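Local coordinates for protein N-alpha-acetyltransferase 35, NatC auxiliary subunit (Saccharomyces cerevisiae, PDB 6YGA) that serves as the auxiliary subunit Mak10 of the NatC N-terminal acetyltransferase, which acetylates the N-terminal methionine of the L-A virus Gag protein, at residues Ser88-Cys99 against Leu266-Ser274; Ile142-Leu153 against Ser199-Tyr210. All blocks are in the same frame, centred on the assembly; numbering follows the deposited sequence.

Running from the N terminus, past short helices and strands, the chain reaches helix 85-104, which supplies Ser88-Cys99 to contact 1. It then passes through helix 118-129 to helix 142-167, whose beginning packs against helix 193-209 and closes the shorter loop, contact 2. After helices 215-231 and 245-260 the loop Leu266-Ser274 returns to helix 85-104 and closes contact 1, so the shorter loop lies wholly within the longer one. The two contacts, about 16 Å apart between centres, meet where helix 85-104 lies against helix 142-167: Leu96 packs on Ile152 and Ile92 on Leu148. Together they layer one loop and three helices in this largely helical subunit.

Contact 1. Residues Ser88-Cys99 against Leu266-Ser274; sequences SVAAIADRLLRC and LSPPKGAFS
Arg95 lies over Phe273 where a loop with a type II turn, Pro269 to Ala272, packs along helix 85-104 in the helical N-terminal region. Elsewhere on that helix, Val89 packs on Leu143 of helix 142-167 and Leu97 on Ile223 of helix 215-231. With CG anti to the backbone N (chi1 171°) and the chain extended as far as NE, Arg95 runs across the ring opposite in direction to Phe273's side chain. Its CB stands 3.8 Å from Phe273 CZ. CG sits over the ring centre, 3.6 Å from the centroid, in a CH-pi contact 11° off the normal. CD moves on to Phe273 CD1, and NE lies 3.5 Å from Phe273 CG. The guanidinium, its plane 13° from that of the ring, has Phe273 CB over one face.

At the ring's edge is the carbonyl O of Ile92, while Cys99 SG makes an oblique sulfur-aromatic contact. Earlier on the helix, Ala91 fits against Leu266 and Pro268, and Ile92 crosses Pro269 at about a right angle. Asp94 OD1 hydrogen-bonds to Tyr297; OD2 takes both Arg98 NE and NH2 in a salt bridge from one face of the carboxylate and lies 3.6 Å from Leu266 CD1.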
loop_
_atom_site.group_PDB
_atom_site.type_symbol
_atom_site.label_atom_id
_atom_site.label_comp_id
_atom_site.label_asym_id
_atom_site.label_seq_id
_atom_site.Cartn_x
_atom_site.Cartn_y
_atom_site.Cartn_z
ATOM N N SER B 88 23.151 15.516 26.900
ATOM C CA SER B 88 22.048 14.570 27.044
ATOM C C SER B 88 20.757 15.122 26.449
ATOM O O SER B 88 20.041 14.404 25.741
ATOM C CB SER B 88 21.849 14.202 28.514
ATOM O OG SER B 88 22.850 13.298 28.951
ATOM N N VAL B 89 20.441 16.390 26.725
ATOM C CA VAL B 89 19.246 17.000 26.145
ATOM C C VAL B 89 19.355 17.040 24.626
ATOM O O VAL B 89 18.388 16.752 23.911
ATOM C CB VAL B 89 19.016 18.400 26.745
ATOM C CG1 VAL B 89 18.127 19.241 25.839
ATOM C CG2 VAL B 89 18.398 18.281 28.134
ATOM N N ALA B 90 20.539 17.375 24.107
ATOM C CA ALA B 90 20.731 17.374 22.660
ATOM C C ALA B 90 20.594 15.970 22.084
ATOM O O ALA B 90 20.036 15.791 20.997
ATOM C CB ALA B 90 22.093 17.971 22.309
ATOM N N ALA B 91 21.092 14.957 22.800
ATOM C CA ALA B 91 20.960 13.586 22.315
ATOM C C ALA B 91 19.514 13.112 22.378
ATOM O O ALA B 91 19.060 12.367 21.500
ATOM C CB ALA B 91 21.868 12.653 23.115
ATOM N N ILE B 92 18.777 13.525 23.412
ATOM C CA ILE B 92 17.361 13.181 23.513
ATOM C C ILE B 92 16.580 13.800 22.360
ATOM O O ILE B 92 15.791 13.124 21.688
ATOM C CB ILE B 92 16.802 13.624 24.878
ATOM C CG1 ILE B 92 17.334 12.735 26.003
ATOM C CG2 ILE B 92 15.285 13.596 24.881
ATOM C CD1 ILE B 92 16.911 13.193 27.387
ATOM N N ALA B 93 16.794 15.093 22.107
ATOM C CA ALA B 93 16.073 15.759 21.028
ATOM C C ALA B 93 16.443 15.170 19.672
ATOM O O ALA B 93 15.582 15.012 18.801
ATOM C CB ALA B 93 16.351 17.261 21.055
ATOM N N ASP B 94 17.719 14.832 19.479
ATOM C CA ASP B 94 18.150 14.276 18.201
ATOM C C ASP B 94 17.454 12.954 17.905
ATOM O O ASP B 94 16.929 12.750 16.805
ATOM C CB ASP B 94 19.665 14.095 18.194
ATOM C CG ASP B 94 20.127 13.157 17.105
ATOM O OD1 ASP B 94 19.953 13.496 15.917
ATOM O OD2 ASP B 94 20.660 12.079 17.439
ATOM N N ARG B 95 17.447 12.036 18.875
ATOM C CA ARG B 95 16.834 10.733 18.643
ATOM C C ARG B 95 15.332 10.864 18.422
ATOM O O ARG B 95 14.748 10.122 17.623
ATOM C CB ARG B 95 17.133 9.793 19.810
ATOM C CG ARG B 95 16.357 8.490 19.759
ATOM C CD ARG B 95 17.089 7.373 20.470
ATOM N NE ARG B 95 16.313 6.139 20.442
ATOM C CZ ARG B 95 16.781 4.948 20.804
ATOM N NH1 ARG B 95 18.033 4.822 21.221
ATOM N NH2 ARG B 95 15.995 3.883 20.742
ATOM N N LEU B 96 14.692 11.808 19.113
ATOM C CA LEU B 96 13.263 12.022 18.909
ATOM C C LEU B 96 12.970 12.469 17.481
ATOM O O LEU B 96 11.998 12.011 16.870
ATOM C CB LEU B 96 12.738 13.041 19.917
ATOM C CG LEU B 96 11.258 13.406 19.785
ATOM C CD1 LEU B 96 10.372 12.196 20.041
ATOM C CD2 LEU B 96 10.906 14.545 20.725
ATOM N N LEU B 97 13.801 13.358 16.929
ATOM C CA LEU B 97 13.609 13.786 15.546
ATOM C C LEU B 97 13.840 12.638 14.572
ATOM O O LEU B 97 13.118 12.509 13.576
ATOM C CB LEU B 97 14.532 14.957 15.214
ATOM C CG LEU B 97 14.082 16.331 15.712
ATOM C CD1 LEU B 97 14.957 17.434 15.133
ATOM C CD2 LEU B 97 12.621 16.564 15.363
ATOM N N ARG B 98 14.843 11.796 14.831
ATOM C CA ARG B 98 15.045 10.641 13.964
ATOM C C ARG B 98 13.963 9.591 14.184
ATOM O O ARG B 98 13.687 8.792 13.282
ATOM C CB ARG B 98 16.443 10.055 14.173
ATOM C CG ARG B 98 17.545 10.936 13.596
ATOM C CD ARG B 98 18.944 10.377 13.818
ATOM N NE ARG B 98 19.274 10.227 15.231
ATOM C CZ ARG B 98 19.506 9.059 15.823
ATOM N NH1 ARG B 98 19.451 7.935 15.122
ATOM N NH2 ARG B 98 19.800 9.017 17.115
ATOM N N CYS B 99 13.331 9.583 15.363
ATOM C CA CYS B 99 12.137 8.764 15.544
ATOM C C CYS B 99 10.995 9.268 14.669
ATOM O O CYS B 99 10.206 8.472 14.146
ATOM C CB CYS B 99 11.722 8.744 17.015
ATOM S SG CYS B 99 12.687 7.628 18.064
ATOM N N LEU B 266 26.820 10.946 20.258
ATOM C CA LEU B 266 25.633 11.220 21.056
ATOM C C LEU B 266 25.178 9.961 21.775
ATOM O O LEU B 266 25.078 8.892 21.163
ATOM C CB LEU B 266 24.495 11.738 20.182
ATOM C CG LEU B 266 24.685 13.112 19.555
ATOM C CD1 LEU B 266 23.966 13.165 18.225
ATOM C CD2 LEU B 266 24.171 14.188 20.493
ATOM N N SER B 267 24.881 10.097 23.063
ATOM C CA SER B 267 24.338 9.007 23.859
ATOM C C SER B 267 23.203 9.527 24.734
ATOM O O SER B 267 23.455 10.210 25.735
ATOM C CB SER B 267 25.426 8.364 24.723
ATOM O OG SER B 267 26.322 7.604 23.932
ATOM N N PRO B 268 21.950 9.246 24.381
ATOM C CA PRO B 268 20.852 9.612 25.268
ATOM C C PRO B 268 20.956 8.859 26.575
ATOM O O PRO B 268 21.564 7.772 26.642
ATOM C CB PRO B 268 19.604 9.196 24.474
ATOM C CG PRO B 268 20.050 9.124 23.057
ATOM C CD PRO B 268 21.475 8.669 23.114
ATOM N N PRO B 269 20.381 9.395 27.652
ATOM C CA PRO B 269 20.340 8.644 28.911
ATOM C C PRO B 269 19.660 7.299 28.715
ATOM O O PRO B 269 18.643 7.188 28.026
ATOM C CB PRO B 269 19.536 9.556 29.843
ATOM C CG PRO B 269 19.714 10.914 29.281
ATOM C CD PRO B 269 19.787 10.734 27.792
ATOM N N LYS B 270 20.253 6.269 29.310
ATOM C CA LYS B 270 19.723 4.919 29.176
ATOM C C LYS B 270 18.318 4.830 29.758
ATOM O O LYS B 270 18.061 5.283 30.878
ATOM C CB LYS B 270 20.657 3.925 29.864
ATOM C CG LYS B 270 21.972 3.711 29.128
ATOM C CD LYS B 270 22.750 2.545 29.714
ATOM C CE LYS B 270 24.039 2.293 28.948
ATOM N NZ LYS B 270 24.817 1.171 29.542
ATOM N N GLY B 271 17.404 4.242 28.987
ATOM C CA GLY B 271 16.014 4.152 29.378
ATOM C C GLY B 271 15.151 5.310 28.930
ATOM O O GLY B 271 13.939 5.290 29.182
ATOM N N ALA B 272 15.736 6.323 28.286
ATOM C CA ALA B 272 14.939 7.426 27.761
ATOM C C ALA B 272 13.997 6.949 26.663
ATOM O O ALA B 272 12.855 7.414 26.564
ATOM C CB ALA B 272 15.851 8.535 27.239
ATOM N N PHE B 273 14.461 6.024 25.827
ATOM C CA PHE B 273 13.651 5.423 24.775
ATOM C C PHE B 273 13.606 3.923 25.017
ATOM O O PHE B 273 14.653 3.270 25.081
ATOM C CB PHE B 273 14.227 5.733 23.391
ATOM C CG PHE B 273 14.331 7.201 23.090
ATOM C CD1 PHE B 273 15.417 7.938 23.536
ATOM C CD2 PHE B 273 13.345 7.844 22.360
ATOM C CE1 PHE B 273 15.517 9.291 23.262
ATOM C CE2 PHE B 273 13.439 9.196 22.080
ATOM C CZ PHE B 273 14.526 9.921 22.533
ATOM N N SER B 274 12.399 3.380 25.155
ATOM C CA SER B 274 12.247 1.970 25.484
ATOM C C SER B 274 10.869 1.499 25.043
ATOM O O SER B 274 10.031 2.286 24.595
ATOM C CB SER B 274 12.453 1.726 26.984
ATOM O OG SER B 274 11.452 2.375 27.749
#

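Contact 2. Residues Ile142-Leu153 against Ser199-Tyr210; sequences ILYDKVLGSCIL and SLTESLQILEAY
Helices 142-153 and 199-209 run roughly antiparallel, their axes 8.7 Å apart at closest and crossing at -142°; the CA atoms of Val147 and Ser203, and of Ser150 and Leu200, are the nearest pairs. Small serines at the middle are consistent with this close approach. Ser203 OG lies 2.8 Å from Ser150 OG, within hydrogen-bonding distance. Lys146 O, at 2.9 Å from Ser203 OG, is a weak alternative partner, and the choice between the two is not settled. A chi1 of 64° turns Ser150 OG back toward Val147 O, but that contact is implausibly short and its detail doubtful. Beside the serines, Val147 CG2 meets Leu207 CD2 at 4.1 Å.

Lys146 sits as a knob among Ser199, Glu202, Ser203 and Ile206. Its chain bends at chi2, and NZ makes a salt bridge to Glu202 OE1 at 2.9 Å, meeting the oxygen on the anti side of the carboxylate. Toward the start of helix 142-153, Ile206 CD1 is 4.1 Å from Ile142 CG1. Leu143 CD2 approaches Tyr210 OH, 3.6 Å away. The result is an antiparallel helix pair with a single knob, Lys146, in the helical N-terminal part of Mak10, where Leu224 of helix 215-231 packs against both helices through Cys151 and Ser203.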
loop_
_atom_site.group_PDB
_atom_site.type_symbol
_atom_site.label_atom_id
_atom_site.label_comp_id
_atom_site.label_asym_id
_atom_site.label_seq_id
_atom_site.Cartn_x
_atom_site.Cartn_y
_atom_site.Cartn_z
ATOM N N ILE B 142 17.464 23.856 33.526
ATOM C CA ILE B 142 16.757 24.652 32.530
ATOM C C ILE B 142 16.710 23.940 31.183
ATOM O O ILE B 142 15.803 24.178 30.377
ATOM C CB ILE B 142 17.400 26.047 32.416
ATOM C CG1 ILE B 142 16.385 27.044 31.864
ATOM C CG2 ILE B 142 18.651 26.013 31.538
ATOM C CD1 ILE B 142 15.150 27.186 32.729
ATOM N N LEU B 143 17.675 23.060 30.916
ATOM C CA LEU B 143 17.698 22.358 29.638
ATOM C C LEU B 143 16.607 21.296 29.575
ATOM O O LEU B 143 15.970 21.110 28.529
ATOM C CB LEU B 143 19.080 21.747 29.417
ATOM C CG LEU B 143 20.235 22.755 29.430
ATOM C CD1 LEU B 143 21.562 22.025 29.403
ATOM C CD2 LEU B 143 20.127 23.721 28.257
ATOM N N TYR B 144 16.361 20.606 30.691
ATOM C CA TYR B 144 15.333 19.571 30.721
ATOM C C TYR B 144 13.932 20.162 30.819
ATOM O O TYR B 144 13.014 19.697 30.136
ATOM C CB TYR B 144 15.575 18.618 31.892
ATOM C CG TYR B 144 16.685 17.618 31.664
ATOM C CD1 TYR B 144 18.005 17.945 31.934
ATOM C CD2 TYR B 144 16.410 16.342 31.183
ATOM C CE1 TYR B 144 19.024 17.036 31.729
ATOM C CE2 TYR B 144 17.421 15.424 30.975
ATOM C CZ TYR B 144 18.726 15.776 31.249
ATOM O OH TYR B 144 19.738 14.868 31.043
ATOM N N ASP B 145 13.748 21.183 31.659
ATOM C CA ASP B 145 12.402 21.659 31.966
ATOM C C ASP B 145 11.869 22.607 30.897
ATOM O O ASP B 145 10.678 22.564 30.568
ATOM C CB ASP B 145 12.385 22.339 33.337
ATOM C CG ASP B 145 12.891 21.433 34.449
ATOM O OD1 ASP B 145 13.668 20.504 34.148
ATOM O OD2 ASP B 145 12.508 21.645 35.620
ATOM N N LYS B 146 12.723 23.468 30.345
ATOM C CA LYS B 146 12.292 24.485 29.392
ATOM C C LYS B 146 12.663 24.154 27.954
ATOM O O LYS B 146 11.796 24.169 27.074
ATOM C CB LYS B 146 12.879 25.852 29.780
ATOM C CG LYS B 146 11.848 26.973 29.856
ATOM C CD LYS B 146 11.167 27.194 28.507
ATOM C CE LYS B 146 9.943 28.102 28.614
ATOM N NZ LYS B 146 9.334 28.370 27.274
ATOM N N VAL B 147 13.935 23.859 27.684
ATOM C CA VAL B 147 14.358 23.587 26.312
ATOM C C VAL B 147 13.781 22.263 25.825
ATOM O O VAL B 147 13.141 22.198 24.769
ATOM C CB VAL B 147 15.893 23.609 26.210
ATOM C CG1 VAL B 147 16.337 23.278 24.791
ATOM C CG2 VAL B 147 16.427 24.964 26.638
ATOM N N LEU B 148 13.994 21.188 26.587
ATOM C CA LEU B 148 13.508 19.881 26.160
ATOM C C LEU B 148 11.985 19.818 26.193
ATOM O O LEU B 148 11.369 19.171 25.339
ATOM C CB LEU B 148 14.120 18.785 27.029
ATOM C CG LEU B 148 13.817 17.347 26.613
ATOM C CD1 LEU B 148 14.015 17.161 25.115
ATOM C CD2 LEU B 148 14.697 16.384 27.389
ATOM N N GLY B 149 11.362 20.492 27.162
ATOM C CA GLY B 149 9.908 20.527 27.208
ATOM C C GLY B 149 9.301 21.150 25.967
ATOM O O GLY B 149 8.272 20.688 25.468
ATOM N N SER B 150 9.933 22.204 25.446
ATOM C CA SER B 150 9.454 22.810 24.208
ATOM C C SER B 150 9.624 21.859 23.031
ATOM O O SER B 150 8.763 21.799 22.145
ATOM C CB SER B 150 10.186 24.128 23.951
ATOM O OG SER B 150 11.570 23.912 23.742
ATOM N N CYS B 151 10.730 21.109 23.000
ATOM C CA CYS B 151 10.934 20.121 21.942
ATOM C C CYS B 151 9.814 19.092 21.934
ATOM O O CYS B 151 9.199 18.831 20.893
ATOM C CB CYS B 151 12.282 19.423 22.116
ATOM S SG CYS B 151 13.733 20.451 21.859
ATOM N N ILE B 152 9.541 18.490 23.094
ATOM C CA ILE B 152 8.498 17.473 23.186
ATOM C C ILE B 152 7.154 18.051 22.772
ATOM O O ILE B 152 6.359 17.392 22.089
ATOM C CB ILE B 152 8.448 16.894 24.611
ATOM C CG1 ILE B 152 9.828 16.384 25.040
ATOM C CG2 ILE B 152 7.407 15.793 24.700
ATOM C CD1 ILE B 152 10.363 15.246 24.202
ATOM N N LEU B 153 6.881 19.297 23.168
ATOM C CA LEU B 153 5.616 19.927 22.805
ATOM C C LEU B 153 5.513 20.130 21.299
ATOM O O LEU B 153 4.427 19.998 20.722
ATOM C CB LEU B 153 5.467 21.257 23.540
ATOM C CG LEU B 153 4.124 21.967 23.378
ATOM C CD1 LEU B 153 2.992 21.083 23.879
ATOM C CD2 LEU B 153 4.136 23.300 24.111
ATOM N N SER B 199 6.864 28.967 22.553
ATOM C CA SER B 199 7.615 28.135 23.489
ATOM C C SER B 199 8.951 27.704 22.895
ATOM O O SER B 199 9.977 27.712 23.584
ATOM C CB SER B 199 6.786 26.914 23.888
ATOM O OG SER B 199 7.558 25.990 24.634
ATOM N N LEU B 200 8.955 27.329 21.613
ATOM C CA LEU B 200 10.194 26.928 20.955
ATOM C C LEU B 200 11.121 28.120 20.745
ATOM O O LEU B 200 12.347 27.983 20.832
ATOM C CB LEU B 200 9.875 26.252 19.622
ATOM C CG LEU B 200 9.110 24.930 19.701
ATOM C CD1 LEU B 200 8.355 24.652 18.409
ATOM C CD2 LEU B 200 10.066 23.793 20.016
ATOM N N THR B 201 10.556 29.296 20.464
ATOM C CA THR B 201 11.379 30.493 20.324
ATOM C C THR B 201 12.010 30.886 21.655
ATOM O O THR B 201 13.188 31.258 21.702
ATOM C CB THR B 201 10.542 31.643 19.756
ATOM O OG1 THR B 201 10.253 31.390 18.377
ATOM C CG2 THR B 201 11.282 32.970 19.875
ATOM N N GLU B 202 11.247 30.797 22.748
ATOM C CA GLU B 202 11.790 31.132 24.062
ATOM C C GLU B 202 12.942 30.209 24.439
ATOM O O GLU B 202 13.937 30.653 25.024
ATOM C CB GLU B 202 10.688 31.074 25.119
ATOM C CG GLU B 202 9.647 32.177 24.996
ATOM C CD GLU B 202 8.527 32.039 26.008
ATOM O OE1 GLU B 202 8.622 31.156 26.887
ATOM O OE2 GLU B 202 7.550 32.812 25.923
ATOM N N SER B 203 12.827 28.917 24.119
ATOM C CA SER B 203 13.946 28.011 24.352
ATOM C C SER B 203 15.129 28.350 23.456
ATOM O O SER B 203 16.281 28.135 23.849
ATOM C CB SER B 203 13.514 26.561 24.137
ATOM O OG SER B 203 12.638 26.132 25.163
ATOM N N LEU B 204 14.871 28.882 22.258
ATOM C CA LEU B 204 15.968 29.310 21.396
ATOM C C LEU B 204 16.736 30.464 22.024
ATOM O O LEU B 204 17.970 30.489 21.984
ATOM C CB LEU B 204 15.442 29.703 20.014
ATOM C CG LEU B 204 15.775 28.762 18.852
ATOM C CD1 LEU B 204 15.405 29.402 17.523
ATOM C CD2 LEU B 204 17.245 28.362 18.875
ATOM N N GLN B 205 16.022 31.419 22.629
ATOM C CA GLN B 205 16.684 32.563 23.248
ATOM C C GLN B 205 17.509 32.150 24.460
ATOM O O GLN B 205 18.553 32.753 24.733
ATOM C CB GLN B 205 15.654 33.621 23.646
ATOM C CG GLN B 205 14.591 33.929 22.591
ATOM C CD GLN B 205 15.156 34.488 21.294
ATOM O OE1 GLN B 205 16.337 34.825 21.199
ATOM N NE2 GLN B 205 14.301 34.590 20.282
ATOM N N ILE B 206 17.058 31.133 25.201
ATOM C CA ILE B 206 17.861 30.607 26.303
ATOM C C ILE B 206 19.189 30.077 25.779
ATOM O O ILE B 206 20.239 30.259 26.409
ATOM C CB ILE B 206 17.077 29.524 27.072
ATOM C CG1 ILE B 206 15.864 30.138 27.777
ATOM C CG2 ILE B 206 17.975 28.806 28.080
ATOM C CD1 ILE B 206 15.081 29.154 28.625
ATOM N N LEU B 207 19.168 29.423 24.614
ATOM C CA LEU B 207 20.402 28.909 24.029
ATOM C C LEU B 207 21.300 30.036 23.533
ATOM O O LEU B 207 22.530 29.906 23.566
ATOM C CB LEU B 207 20.082 27.938 22.891
ATOM C CG LEU B 207 19.158 26.769 23.244
ATOM C CD1 LEU B 207 18.970 25.840 22.052
ATOM C CD2 LEU B 207 19.683 26.004 24.450
ATOM N N GLU B 208 20.713 31.145 23.072
ATOM C CA GLU B 208 21.518 32.298 22.681
ATOM C C GLU B 208 22.278 32.865 23.872
ATOM O O GLU B 208 23.407 33.349 23.727
ATOM C CB GLU B 208 20.632 33.381 22.062
ATOM C CG GLU B 208 19.622 32.889 21.037
ATOM C CD GLU B 208 20.181 32.810 19.629
ATOM O OE1 GLU B 208 21.413 32.935 19.461
ATOM O OE2 GLU B 208 19.382 32.628 18.685
ATOM N N ALA B 209 21.674 32.812 25.063
ATOM C CA ALA B 209 22.290 33.422 26.237
ATOM C C ALA B 209 23.589 32.730 26.623
ATOM O O ALA B 209 24.458 33.351 27.245
ATOM C CB ALA B 209 21.314 33.405 27.414
ATOM N N TYR B 210 23.737 31.456 26.270
ATOM C CA TYR B 210 24.936 30.708 26.625
ATOM C C TYR B 210 26.165 31.318 25.965
ATOM O O TYR B 210 26.235 31.423 24.735
ATOM C CB TYR B 210 24.777 29.242 26.220
ATOM C CG TYR B 210 24.069 28.398 27.257
ATOM C CD1 TYR B 210 22.792 28.725 27.693
ATOM C CD2 TYR B 210 24.677 27.270 27.796
ATOM C CE1 TYR B 210 22.140 27.957 28.643
ATOM C CE2 TYR B 210 24.032 26.494 28.745
ATOM C CZ TYR B 210 22.765 26.844 29.163
ATOM O OH TYR B 210 22.118 26.079 30.106
#